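Local coordinates for malonyl CoA-acyl carrier protein transacylase (Synechocystis sp. PCC 6803 substr. Kazusa, PDB 4RR5), which transfers the malonyl group of malonyl-CoA to holo-acyl carrier protein, yielding the malonyl-ACP used in fatty acid biosynthesis, at residues K28-Q33 / L70-R75; E50-L53 / Q57-Q60; L89-A94 / I235-G240; V213-N218 / D228-K233. All blocks are in the same frame, centred on the assembly; numbering follows the deposited sequence.

Contact 1. Residues K28-Q33 / L70-R75; sequences KEKYQQ and LADLLR
Lys30 reaches across from its helix so that its CE and ammonium come up against OD2 of Asp72, the two side chains crossing at about a right angle. This is a surface salt bridge between helices 25-38 and 56-76 of the acyl transferase domain, and it is the whole of the touch between residues 28-33 and 70-75. The backbones stay well apart, with 10.0 Å between the CA atoms of Lys30 and Asp72, so a long side chain is needed on one side. Lysine suits that place: its side chain also touches Ile69, nearly one turn before Asp72 in helix 56-76, while its charged end goes on to the acid. The chain is not fully stretched; it bends at its second torsion and again at the last (chi4 49°), which brings NZ to Asp72. Aspartate, being short, keeps its carboxylate close to its own helix, where one oxygen can serve two donors. Tyr96 OH also hydrogen-bonds to Asp72 OD2, so the acid links helix 90-97 to the pair as well. The neighbouring Tyr31 packs on Val65, Ile66 and Ile69, giving the same two helices an apolar contact as well. Lys30 NZ meets Asp72 OD2 at 2.8 Å, nearly in line with the C-O bond.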
loop_
_atom_site.group_PDB
_atom_site.type_symbol
_atom_site.label_atom_id
_atom_site.label_comp_id
_atom_site.label_asym_id
_atom_site.label_seq_id
_atom_site.Cartn_x
_atom_site.Cartn_y
_atom_site.Cartn_z
ATOM N N LYS A 28 18.469 -12.697 -2.826
ATOM C CA LYS A 28 19.759 -12.221 -3.330
ATOM C C LYS A 28 19.578 -11.744 -4.763
ATOM O O LYS A 28 19.895 -10.599 -5.104
ATOM C CB LYS A 28 20.818 -13.326 -3.251
ATOM C CG LYS A 28 22.257 -12.905 -3.617
ATOM C CD LYS A 28 23.217 -14.108 -3.551
ATOM C CE LYS A 28 24.674 -13.731 -3.797
ATOM N NZ LYS A 28 25.590 -14.938 -3.780
ATOM N N GLU A 29 19.019 -12.633 -5.577
ATOM C CA GLU A 29 18.746 -12.387 -6.981
ATOM C C GLU A 29 17.900 -11.125 -7.205
ATOM O O GLU A 29 18.339 -10.183 -7.866
ATOM C CB GLU A 29 18.069 -13.633 -7.566
ATOM C CG GLU A 29 17.398 -13.462 -8.917
ATOM C CD GLU A 29 16.594 -14.698 -9.328
ATOM O OE1 GLU A 29 16.756 -15.774 -8.706
ATOM O OE2 GLU A 29 15.790 -14.593 -10.281
ATOM N N LYS A 30 16.705 -11.079 -6.632
ATOM C CA LYS A 30 15.833 -9.927 -6.846
ATOM C C LYS A 30 16.426 -8.605 -6.348
ATOM O O LYS A 30 16.193 -7.555 -6.949
ATOM C CB LYS A 30 14.478 -10.162 -6.193
ATOM C CG LYS A 30 13.687 -11.189 -6.914
ATOM C CD LYS A 30 12.216 -10.897 -6.826
ATOM C CE LYS A 30 11.497 -11.677 -7.910
ATOM N NZ LYS A 30 11.950 -13.103 -7.872
ATOM N N TYR A 31 17.189 -8.655 -5.265
ATOM C CA TYR A 31 17.892 -7.471 -4.798
ATOM C C TYR A 31 18.848 -6.966 -5.856
ATOM O O TYR A 31 18.987 -5.761 -6.030
ATOM C CB TYR A 31 18.665 -7.747 -3.497
ATOM C CG TYR A 31 17.810 -7.691 -2.244
ATOM C CD1 TYR A 31 16.760 -6.784 -2.138
ATOM C CD2 TYR A 31 18.042 -8.561 -1.175
ATOM C CE1 TYR A 31 15.973 -6.735 -0.998
ATOM C CE2 TYR A 31 17.256 -8.521 -0.026
ATOM C CZ TYR A 31 16.218 -7.604 0.059
ATOM O OH TYR A 31 15.415 -7.556 1.190
ATOM N N GLN A 32 19.512 -7.887 -6.555
ATOM C CA GLN A 32 20.485 -7.507 -7.585
ATOM C C GLN A 32 19.769 -6.937 -8.795
ATOM O O GLN A 32 20.210 -5.937 -9.358
ATOM C CB GLN A 32 21.364 -8.697 -7.991
ATOM C CG GLN A 32 22.503 -8.974 -7.011
ATOM C CD GLN A 32 23.126 -10.360 -7.177
ATOM O OE1 GLN A 32 22.802 -11.107 -8.109
ATOM N NE2 GLN A 32 24.025 -10.710 -6.264
ATOM N N GLN A 33 18.662 -7.572 -9.181
ATOM C CA GLN A 33 17.764 -7.014 -10.184
ATOM C C GLN A 33 17.293 -5.615 -9.810
ATOM O O GLN A 33 17.299 -4.715 -10.648
ATOM C CB GLN A 33 16.542 -7.895 -10.379
ATOM C CG GLN A 33 16.819 -9.250 -10.943
ATOM C CD GLN A 33 15.533 -10.010 -11.177
ATOM O OE1 GLN A 33 15.389 -11.163 -10.754
ATOM N NE2 GLN A 33 14.578 -9.361 -11.847
ATOM N N LEU A 70 9.180 -11.494 -0.438
ATOM C CA LEU A 70 8.369 -12.282 0.488
ATOM C C LEU A 70 7.321 -13.148 -0.223
ATOM O O LEU A 70 7.126 -14.316 0.138
ATOM C CB LEU A 70 7.689 -11.364 1.500
ATOM C CG LEU A 70 8.657 -10.897 2.579
ATOM C CD1 LEU A 70 8.028 -9.776 3.395
ATOM C CD2 LEU A 70 9.092 -12.081 3.457
ATOM N N ALA A 71 6.664 -12.591 -1.242
ATOM C CA ALA A 71 5.685 -13.352 -2.007
ATOM C C ALA A 71 6.310 -14.584 -2.662
ATOM O O ALA A 71 5.726 -15.674 -2.663
ATOM C CB ALA A 71 5.044 -12.471 -3.059
ATOM N N ASP A 72 7.493 -14.412 -3.236
ATOM C CA ASP A 72 8.149 -15.526 -3.897
ATOM C C ASP A 72 8.679 -16.531 -2.882
ATOM O O ASP A 72 8.702 -17.728 -3.149
ATOM C CB ASP A 72 9.271 -15.027 -4.786
ATOM C CG ASP A 72 8.754 -14.262 -5.966
ATOM O OD1 ASP A 72 7.550 -14.377 -6.257
ATOM O OD2 ASP A 72 9.537 -13.552 -6.611
ATOM N N LEU A 73 9.101 -16.050 -1.717
ATOM C CA LEU A 73 9.555 -16.946 -0.659
ATOM C C LEU A 73 8.403 -17.827 -0.165
ATOM O O LEU A 73 8.578 -19.028 0.031
ATOM C CB LEU A 73 10.165 -16.154 0.492
ATOM C CG LEU A 73 11.540 -15.583 0.148
ATOM C CD1 LEU A 73 12.032 -14.693 1.269
ATOM C CD2 LEU A 73 12.516 -16.712 -0.144
ATOM N N LEU A 74 7.233 -17.215 0.014
ATOM C CA LEU A 74 6.006 -17.932 0.345
ATOM C C LEU A 74 5.661 -18.992 -0.704
ATOM O O LEU A 74 5.368 -20.142 -0.369
ATOM C CB LEU A 74 4.852 -16.944 0.496
ATOM C CG LEU A 74 4.883 -16.235 1.840
ATOM C CD1 LEU A 74 4.025 -14.961 1.833
ATOM C CD2 LEU A 74 4.458 -17.213 2.944
ATOM N N ARG A 75 5.720 -18.600 -1.973
ATOM C CA ARG A 75 5.489 -19.535 -3.066
ATOM C C ARG A 75 6.445 -20.717 -3.004
ATOM O O ARG A 75 6.015 -21.869 -3.068
ATOM C CB ARG A 75 5.602 -18.830 -4.413
ATOM C CG ARG A 75 4.405 -17.917 -4.688
ATOM C CD ARG A 75 4.259 -17.570 -6.156
ATOM N NE ARG A 75 3.074 -16.752 -6.379
ATOM C CZ ARG A 75 1.829 -17.225 -6.395
ATOM N NH1 ARG A 75 1.592 -18.518 -6.208
ATOM N NH2 ARG A 75 0.819 -16.398 -6.596
#

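Contact 2. Residues E50-L53 / Q57-Q60; sequences EASL and QNTQ
The backbone of residues 50-53 forms most of the short helix 50-54, and after a break at Leu55 the chain starts the long helix 56-76, whose early turns hold residues 57-60. The corner is tight enough to leave the CA atoms of Leu53 and Thr59 5.7 Å apart. It also presents the carbonyls of Ser52 and Leu53, near the end of the short helix, to side chains of the long one. Asn58 takes the first: its ND2 donates to Ser52 O at 2.7 Å, with an N-H...O angle of 161°. The acceptor lies close to the amide plane of Asn58, but the donor sits above the carbonyl plane of Ser52, 35° out of it. Asn58 CG stands beside its own backbone N (chi1 -65°), which carries the amide across the gap. At this corner between two consecutive helices of the acyl transferase domain, a short amide is apt because it has a donor for the carbonyl and an oxygen to spare; Asn58 OD1 accepts from Lys45 NZ. Thr59 OG1 points at Leu53 O and probably donates to it, but the modelled 2.3 Å between them is too short to trust. Weak bonds also join this hydroxyl to Leu55 O and Gln10 NE2. Leucine suits position 53 through its apolar side chain, buried and packed on Gln13 as Thr59 is; the carbonyl it offers is backbone. Further along, Gln60 OE1 accepts from Arg113 NH1 of helix 103-119.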
loop_
_atom_site.group_PDB
_atom_site.type_symbol
_atom_site.label_atom_id
_atom_site.label_comp_id
_atom_site.label_asym_id
_atom_site.label_seq_id
_atom_site.Cartn_x
_atom_site.Cartn_y
_atom_site.Cartn_z
ATOM N N GLU A 50 16.724 6.388 9.465
ATOM C CA GLU A 50 15.269 6.247 9.528
ATOM C C GLU A 50 14.509 7.281 8.674
ATOM O O GLU A 50 13.734 6.917 7.787
ATOM C CB GLU A 50 14.838 6.341 10.984
ATOM C CG GLU A 50 13.379 6.154 11.264
ATOM C CD GLU A 50 13.156 5.736 12.713
ATOM O OE1 GLU A 50 12.612 6.544 13.497
ATOM O OE2 GLU A 50 13.537 4.597 13.065
ATOM N N ALA A 51 14.738 8.561 8.939
ATOM C CA ALA A 51 14.085 9.630 8.189
ATOM C C ALA A 51 14.300 9.469 6.687
ATOM O O ALA A 51 13.365 9.573 5.901
ATOM C CB ALA A 51 14.595 10.969 8.652
ATOM N N SER A 52 15.539 9.199 6.301
ATOM C CA SER A 52 15.881 8.947 4.908
ATOM C C SER A 52 15.083 7.774 4.292
ATOM O O SER A 52 14.695 7.826 3.121
ATOM C CB SER A 52 17.387 8.683 4.804
ATOM O OG SER A 52 17.749 8.198 3.521
ATOM N N LEU A 53 14.839 6.723 5.074
ATOM C CA LEU A 53 14.091 5.561 4.590
ATOM C C LEU A 53 12.626 5.927 4.387
ATOM O O LEU A 53 11.934 5.342 3.552
ATOM C CB LEU A 53 14.198 4.376 5.568
ATOM C CG LEU A 53 13.578 3.039 5.138
ATOM C CD1 LEU A 53 14.108 2.577 3.776
ATOM C CD2 LEU A 53 13.798 1.963 6.182
ATOM N N GLN A 57 10.333 8.256 -2.059
ATOM C CA GLN A 57 11.098 7.807 -3.229
ATOM C C GLN A 57 12.066 6.675 -2.893
ATOM O O GLN A 57 12.533 5.968 -3.781
ATOM C CB GLN A 57 11.869 8.977 -3.867
ATOM C CG GLN A 57 12.999 9.576 -3.017
ATOM C CD GLN A 57 12.542 10.689 -2.077
ATOM O OE1 GLN A 57 11.368 11.066 -2.055
ATOM N NE2 GLN A 57 13.485 11.232 -1.305
ATOM N N ASN A 58 12.380 6.520 -1.611
ATOM C CA ASN A 58 13.095 5.341 -1.130
ATOM C C ASN A 58 12.114 4.260 -0.692
ATOM O O ASN A 58 12.217 3.105 -1.090
ATOM C CB ASN A 58 14.018 5.699 0.042
ATOM C CG ASN A 58 15.150 6.658 -0.354
ATOM O OD1 ASN A 58 15.711 6.571 -1.449
ATOM N ND2 ASN A 58 15.486 7.572 0.550
ATOM N N THR A 59 11.152 4.659 0.128
ATOM C CA THR A 59 10.246 3.722 0.768
ATOM C C THR A 59 9.477 2.862 -0.224
ATOM O O THR A 59 9.353 1.648 -0.038
ATOM C CB THR A 59 9.229 4.441 1.637
ATOM O OG1 THR A 59 9.890 5.436 2.433
ATOM C CG2 THR A 59 8.503 3.439 2.527
ATOM N N GLN A 60 8.955 3.478 -1.278
ATOM C CA GLN A 60 8.064 2.730 -2.139
ATOM C C GLN A 60 8.818 1.610 -2.867
ATOM O O GLN A 60 8.434 0.447 -2.747
ATOM C CB GLN A 60 7.323 3.656 -3.115
ATOM C CG GLN A 60 6.379 4.616 -2.417
ATOM C CD GLN A 60 5.374 5.227 -3.375
ATOM O OE1 GLN A 60 4.948 4.587 -4.338
ATOM N NE2 GLN A 60 5.002 6.472 -3.126
#

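Contact 3. Residues L89-A94 / I235-G240; sequences LGEYSA and IQQMTG
Gln237 and Glu91 each hold CG anti to the backbone N (chi1 -178° and -173°), and the two side chains come at each other from opposite directions. Gln237 then runs on extended, whereas Glu91 bends at its second torsion, turning its carboxylate aside. The amide nitrogen therefore rests on the glutamate's stem, with Gln237 NE2 3.5 Å from Glu91 CB, and makes its bonds to Ser88 O and Asn218 OD1. Glu91 OE2 in turn accepts from Asn218 N. Glutamine suits this buried spot because one flat group can both donate and accept: Gln237 OE1 receives Arg113 NH2 and a water 2.6 Å away. That water also hydrogen-bonds to Tyr92 OH at 2.9 Å, lying in the plane of the phenol ring. Ring and amide planes stand 48° apart, and Tyr92 CE1 is 3.9 Å from Gln237 OE1. The contact lies beside the probable catalytic pair, Ser88 in a GxSxG sequence consistent with a nucleophile elbow, and His188. His188 ND1 is held by Gly240 O, with a weaker bond to Gln237 O, so the loop positions the histidine through its carbonyls. Helix 90-97, leading away from Ser88, faces the loop between helix 227-235 and strand 242-243; Phe199 of helix 193-204 and Val110 of helix 103-119 pack against Tyr92, and helix 56-76 lies against Leu89 and Ser93.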
loop_
_atom_site.group_PDB
_atom_site.type_symbol
_atom_site.label_atom_id
_atom_site.label_comp_id
_atom_site.label_asym_id
_atom_site.label_seq_id
_atom_site.Cartn_x
_atom_site.Cartn_y
_atom_site.Cartn_z
ATOM N N LEU A 89 0.770 1.739 -2.339
ATOM C CA LEU A 89 1.956 1.094 -2.908
ATOM C C LEU A 89 1.794 -0.439 -2.901
ATOM O O LEU A 89 2.150 -1.121 -3.877
ATOM C CB LEU A 89 3.215 1.526 -2.138
ATOM C CG LEU A 89 4.603 0.906 -2.412
ATOM C CD1 LEU A 89 4.758 -0.496 -1.775
ATOM C CD2 LEU A 89 4.968 0.890 -3.913
ATOM N N GLY A 90 1.243 -0.969 -1.808
ATOM C CA GLY A 90 0.974 -2.391 -1.697
ATOM C C GLY A 90 0.295 -3.023 -2.907
ATOM O O GLY A 90 0.563 -4.184 -3.241
ATOM N N GLU A 91 -0.582 -2.260 -3.560
ATOM C CA GLU A 91 -1.337 -2.747 -4.715
ATOM C C GLU A 91 -0.393 -3.242 -5.804
ATOM O O GLU A 91 -0.666 -4.255 -6.449
ATOM C CB GLU A 91 -2.255 -1.643 -5.268
ATOM C CG GLU A 91 -3.228 -2.085 -6.396
ATOM C CD GLU A 91 -4.567 -1.346 -6.310
ATOM O OE1 GLU A 91 -4.989 -0.741 -7.323
ATOM O OE2 GLU A 91 -5.184 -1.351 -5.213
ATOM N N TYR A 92 0.719 -2.532 -5.996
ATOM C CA TYR A 92 1.733 -2.934 -6.972
ATOM C C TYR A 92 2.313 -4.297 -6.613
ATOM O O TYR A 92 2.451 -5.164 -7.473
ATOM C CB TYR A 92 2.841 -1.872 -7.081
ATOM C CG TYR A 92 2.342 -0.621 -7.775
ATOM C CD1 TYR A 92 1.613 0.347 -7.072
ATOM C CD2 TYR A 92 2.556 -0.424 -9.139
ATOM C CE1 TYR A 92 1.116 1.471 -7.711
ATOM C CE2 TYR A 92 2.074 0.701 -9.776
ATOM C CZ TYR A 92 1.352 1.643 -9.063
ATOM O OH TYR A 92 0.866 2.763 -9.705
ATOM N N SER A 93 2.631 -4.483 -5.338
ATOM C CA SER A 93 3.112 -5.766 -4.867
ATOM C C SER A 93 2.045 -6.834 -5.088
ATOM O O SER A 93 2.354 -7.955 -5.503
ATOM C CB SER A 93 3.503 -5.694 -3.389
ATOM O OG SER A 93 4.406 -4.626 -3.136
ATOM N N ALA A 94 0.793 -6.489 -4.803
ATOM C CA ALA A 94 -0.307 -7.423 -5.009
ATOM C C ALA A 94 -0.427 -7.794 -6.495
ATOM O O ALA A 94 -0.564 -8.964 -6.850
ATOM C CB ALA A 94 -1.609 -6.828 -4.490
ATOM N N ILE A 235 -4.756 3.143 -12.400
ATOM C CA ILE A 235 -4.646 4.493 -12.946
ATOM C C ILE A 235 -5.453 5.493 -12.130
ATOM O O ILE A 235 -5.037 6.637 -11.947
ATOM C CB ILE A 235 -5.106 4.530 -14.426
ATOM C CG1 ILE A 235 -4.004 3.951 -15.322
ATOM C CG2 ILE A 235 -5.481 5.957 -14.861
ATOM C CD1 ILE A 235 -4.394 3.834 -16.755
ATOM N N GLN A 236 -6.593 5.047 -11.612
ATOM C CA GLN A 236 -7.437 5.889 -10.777
ATOM C C GLN A 236 -6.941 6.026 -9.324
ATOM O O GLN A 236 -7.412 6.881 -8.572
ATOM C CB GLN A 236 -8.860 5.345 -10.792
ATOM C CG GLN A 236 -9.561 5.588 -12.117
ATOM C CD GLN A 236 -10.823 4.766 -12.278
ATOM O OE1 GLN A 236 -11.237 4.057 -11.362
ATOM N NE2 GLN A 236 -11.444 4.856 -13.446
ATOM N N GLN A 237 -5.971 5.203 -8.938
ATOM C CA GLN A 237 -5.632 5.068 -7.529
ATOM C C GLN A 237 -4.971 6.304 -6.939
ATOM O O GLN A 237 -5.178 6.623 -5.771
ATOM C CB GLN A 237 -4.716 3.868 -7.327
ATOM C CG GLN A 237 -4.342 3.611 -5.879
ATOM C CD GLN A 237 -3.042 2.878 -5.772
ATOM O OE1 GLN A 237 -2.054 3.262 -6.413
ATOM N NE2 GLN A 237 -3.024 1.807 -4.984
ATOM N N MET A 238 -4.177 7.005 -7.738
ATOM C CA MET A 238 -3.338 8.024 -7.154
ATOM C C MET A 238 -4.134 9.248 -6.702
ATOM O O MET A 238 -3.737 9.927 -5.746
ATOM C CB MET A 238 -2.240 8.439 -8.128
ATOM C CG MET A 238 -1.212 9.348 -7.469
ATOM S SD MET A 238 0.054 9.941 -8.577
ATOM C CE MET A 238 0.885 8.398 -8.959
ATOM N N THR A 239 -5.246 9.532 -7.377
ATOM C CA THR A 239 -6.098 10.669 -7.013
ATOM C C THR A 239 -7.290 10.251 -6.159
ATOM O O THR A 239 -8.058 11.091 -5.675
ATOM C CB THR A 239 -6.633 11.390 -8.245
ATOM O OG1 THR A 239 -7.237 10.430 -9.124
ATOM C CG2 THR A 239 -5.509 12.115 -8.964
ATOM N N GLY A 240 -7.426 8.946 -5.967
ATOM C CA GLY A 240 -8.595 8.392 -5.337
ATOM C C GLY A 240 -8.295 7.826 -3.983
ATOM O O GLY A 240 -7.135 7.667 -3.607
HETATM O O HOH W 1 -0.995 4.503 -8.402
#

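Contact 4. Residues V213-N218 / D228-K233; sequences VPVLSN and DRLKEK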
loop_
_atom_site.group_PDB
_atom_site.type_symbol
_atom_site.label_atom_id
_atom_site.label_comp_id
_atom_site.label_asym_id
_atom_site.label_seq_id
_atom_site.Cartn_x
_atom_site.Cartn_y
_atom_site.Cartn_z
ATOM N N VAL A 213 -5.142 -14.790 -9.567
ATOM C CA VAL A 213 -6.094 -14.806 -8.450
ATOM C C VAL A 213 -6.840 -13.460 -8.389
ATOM O O VAL A 213 -6.433 -12.479 -9.028
ATOM C CB VAL A 213 -5.407 -15.090 -7.091
ATOM C CG1 VAL A 213 -4.865 -16.493 -7.046
ATOM C CG2 VAL A 213 -4.309 -14.111 -6.832
ATOM N N PRO A 214 -7.955 -13.409 -7.649
ATOM C CA PRO A 214 -8.664 -12.128 -7.555
ATOM C C PRO A 214 -7.851 -11.043 -6.859
ATOM O O PRO A 214 -7.307 -11.280 -5.777
ATOM C CB PRO A 214 -9.912 -12.472 -6.729
ATOM C CG PRO A 214 -10.138 -13.913 -6.985
ATOM C CD PRO A 214 -8.761 -14.522 -7.116
ATOM N N VAL A 215 -7.776 -9.874 -7.492
ATOM C CA VAL A 215 -7.206 -8.673 -6.897
ATOM C C VAL A 215 -8.322 -7.752 -6.430
ATOM O O VAL A 215 -9.235 -7.454 -7.206
ATOM C CB VAL A 215 -6.321 -7.914 -7.912
ATOM C CG1 VAL A 215 -5.515 -6.796 -7.227
ATOM C CG2 VAL A 215 -5.421 -8.890 -8.664
ATOM N N LEU A 216 -8.264 -7.299 -5.179
ATOM C CA LEU A 216 -9.199 -6.268 -4.714
ATOM C C LEU A 216 -8.514 -4.901 -4.680
ATOM O O LEU A 216 -7.724 -4.615 -3.785
ATOM C CB LEU A 216 -9.774 -6.606 -3.332
ATOM C CG LEU A 216 -10.755 -7.784 -3.239
ATOM C CD1 LEU A 216 -10.106 -9.137 -3.544
ATOM C CD2 LEU A 216 -11.416 -7.811 -1.873
ATOM N N SER A 217 -8.839 -4.049 -5.646
ATOM C CA SER A 217 -8.137 -2.782 -5.790
ATOM C C SER A 217 -8.632 -1.629 -4.896
ATOM O O SER A 217 -9.810 -1.554 -4.539
ATOM C CB SER A 217 -8.189 -2.365 -7.242
ATOM O OG SER A 217 -7.776 -3.457 -8.041
ATOM N N ASN A 218 -7.709 -0.725 -4.559
ATOM C CA ASN A 218 -7.958 0.365 -3.623
ATOM C C ASN A 218 -9.184 1.223 -3.935
ATOM O O ASN A 218 -9.951 1.558 -3.030
ATOM C CB ASN A 218 -6.729 1.297 -3.543
ATOM C CG ASN A 218 -5.572 0.710 -2.738
ATOM O OD1 ASN A 218 -4.515 1.333 -2.630
ATOM N ND2 ASN A 218 -5.758 -0.491 -2.188
ATOM N N ASP A 228 -7.350 -5.377 -17.720
ATOM C CA ASP A 228 -7.627 -4.015 -18.156
ATOM C C ASP A 228 -8.455 -3.239 -17.135
ATOM O O ASP A 228 -8.292 -2.028 -16.981
ATOM C CB ASP A 228 -8.320 -4.039 -19.517
ATOM C CG ASP A 228 -7.356 -4.334 -20.639
ATOM O OD1 ASP A 228 -6.197 -3.868 -20.570
ATOM O OD2 ASP A 228 -7.748 -5.060 -21.573
ATOM N N ARG A 229 -9.341 -3.937 -16.441
ATOM C CA ARG A 229 -10.091 -3.299 -15.381
ATOM C C ARG A 229 -9.121 -2.936 -14.244
ATOM O O ARG A 229 -9.222 -1.849 -13.659
ATOM C CB ARG A 229 -11.225 -4.202 -14.892
ATOM C CG ARG A 229 -12.055 -3.609 -13.737
ATOM C CD ARG A 229 -12.755 -2.270 -14.084
ATOM N NE ARG A 229 -13.564 -1.810 -12.954
ATOM C CZ ARG A 229 -13.468 -0.611 -12.382
ATOM N NH1 ARG A 229 -12.614 0.294 -12.840
ATOM N NH2 ARG A 229 -14.237 -0.314 -11.347
ATOM N N LEU A 230 -8.170 -3.834 -13.959
ATOM C CA LEU A 230 -7.164 -3.606 -12.911
ATOM C C LEU A 230 -6.257 -2.405 -13.211
ATOM O O LEU A 230 -5.989 -1.598 -12.325
ATOM C CB LEU A 230 -6.316 -4.857 -12.701
ATOM C CG LEU A 230 -6.990 -6.010 -11.965
ATOM C CD1 LEU A 230 -5.984 -7.107 -11.737
ATOM C CD2 LEU A 230 -7.581 -5.574 -10.649
ATOM N N LYS A 231 -5.796 -2.286 -14.452
ATOM C CA LYS A 231 -5.054 -1.103 -14.874
ATOM C C LYS A 231 -5.886 0.167 -14.693
ATOM O O LYS A 231 -5.399 1.191 -14.184
ATOM C CB LYS A 231 -4.613 -1.212 -16.333
ATOM C CG LYS A 231 -3.588 -0.152 -16.704
ATOM C CD LYS A 231 -3.408 0.016 -18.206
ATOM C CE LYS A 231 -3.006 -1.284 -18.880
ATOM N NZ LYS A 231 -2.300 -1.007 -20.165
ATOM N N GLU A 232 -7.145 0.092 -15.107
ATOM C CA GLU A 232 -8.073 1.208 -14.958
ATOM C C GLU A 232 -8.179 1.602 -13.489
ATOM O O GLU A 232 -8.011 2.759 -13.147
ATOM C CB GLU A 232 -9.451 0.850 -15.523
ATOM C CG GLU A 232 -10.415 2.034 -15.662
ATOM C CD GLU A 232 -11.889 1.616 -15.678
ATOM O OE1 GLU A 232 -12.207 0.465 -16.067
ATOM O OE2 GLU A 232 -12.732 2.446 -15.275
ATOM N N LYS A 233 -8.442 0.640 -12.620
ATOM C CA LYS A 233 -8.499 0.915 -11.192
ATOM C C LYS A 233 -7.161 1.467 -10.645
ATOM O O LYS A 233 -7.143 2.315 -9.752
ATOM C CB LYS A 233 -8.880 -0.349 -10.429
ATOM C CG LYS A 233 -10.187 -0.999 -10.849
ATOM C CD LYS A 233 -10.500 -2.123 -9.888
ATOM C CE LYS A 233 -11.787 -2.842 -10.189
ATOM N NZ LYS A 233 -12.232 -3.509 -8.937
HETATM O O HOH W 2 -10.019 -5.209 -8.278
HETATM O O HOH W 3 -5.768 -2.498 -9.442
#
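In the acyl transferase domain the short strand 215-217 packs against helix 227-235, the two axes 9.5 Å apart and running in nearly the same direction, 27° from parallel. Backbone bonds from Pro214 and Leu216 to Val84 place this strand beside strand 83-86, which leads to Ser88. Val215 and Ser217 both start toward the helix. The branched valine fills the apolar part, its CG2 3.6 Å from Leu230 CD1, and Leu95 of helix 90-97 packs against both residues. Leu230 straddles the boundary, for its other methyl, CD2, lies 3.4 Å from Ser217 OG. Serine is small enough to let the Lys233 stem pass close by, with Ser217 CB 3.5 Å from Lys233 CD. That stem is extended and takes NZ to Asp220 O, and to a water held by the strand, so the buried ammonium is met by a backbone carbonyl. Two waters complete the polar side. One accepts from Ser217 OG and Lys233 NZ, each at 2.9 Å, and donates to Val215 O; the other donates to Ser217 OG at 2.6 Å and to Leu230 O at 3.0 Å.

Overall arrangement
Contacts 3 and 4 are the closest pair, with centres 9 Å apart, and Asn218 joins them: its N lies 2.7 Å from Glu91 OE2 and its OD1 2.8 Å from Gln237 NE2. Contact 3 is nearest the probable active site, the Gln237 side chain being about 4 Å from those of Ser88 and His188; Ser217 in contact 4 is about 11 Å from both. Contact 2 meets contact 3 where Gln60 O packs 3.7 Å from Leu89 CD2, and its Thr59 side chain is about 10 Å from that of Ser88. Contact 1 shares helix 56-76 with contact 2, centres 20 Å apart, but lies at the surface away from the site.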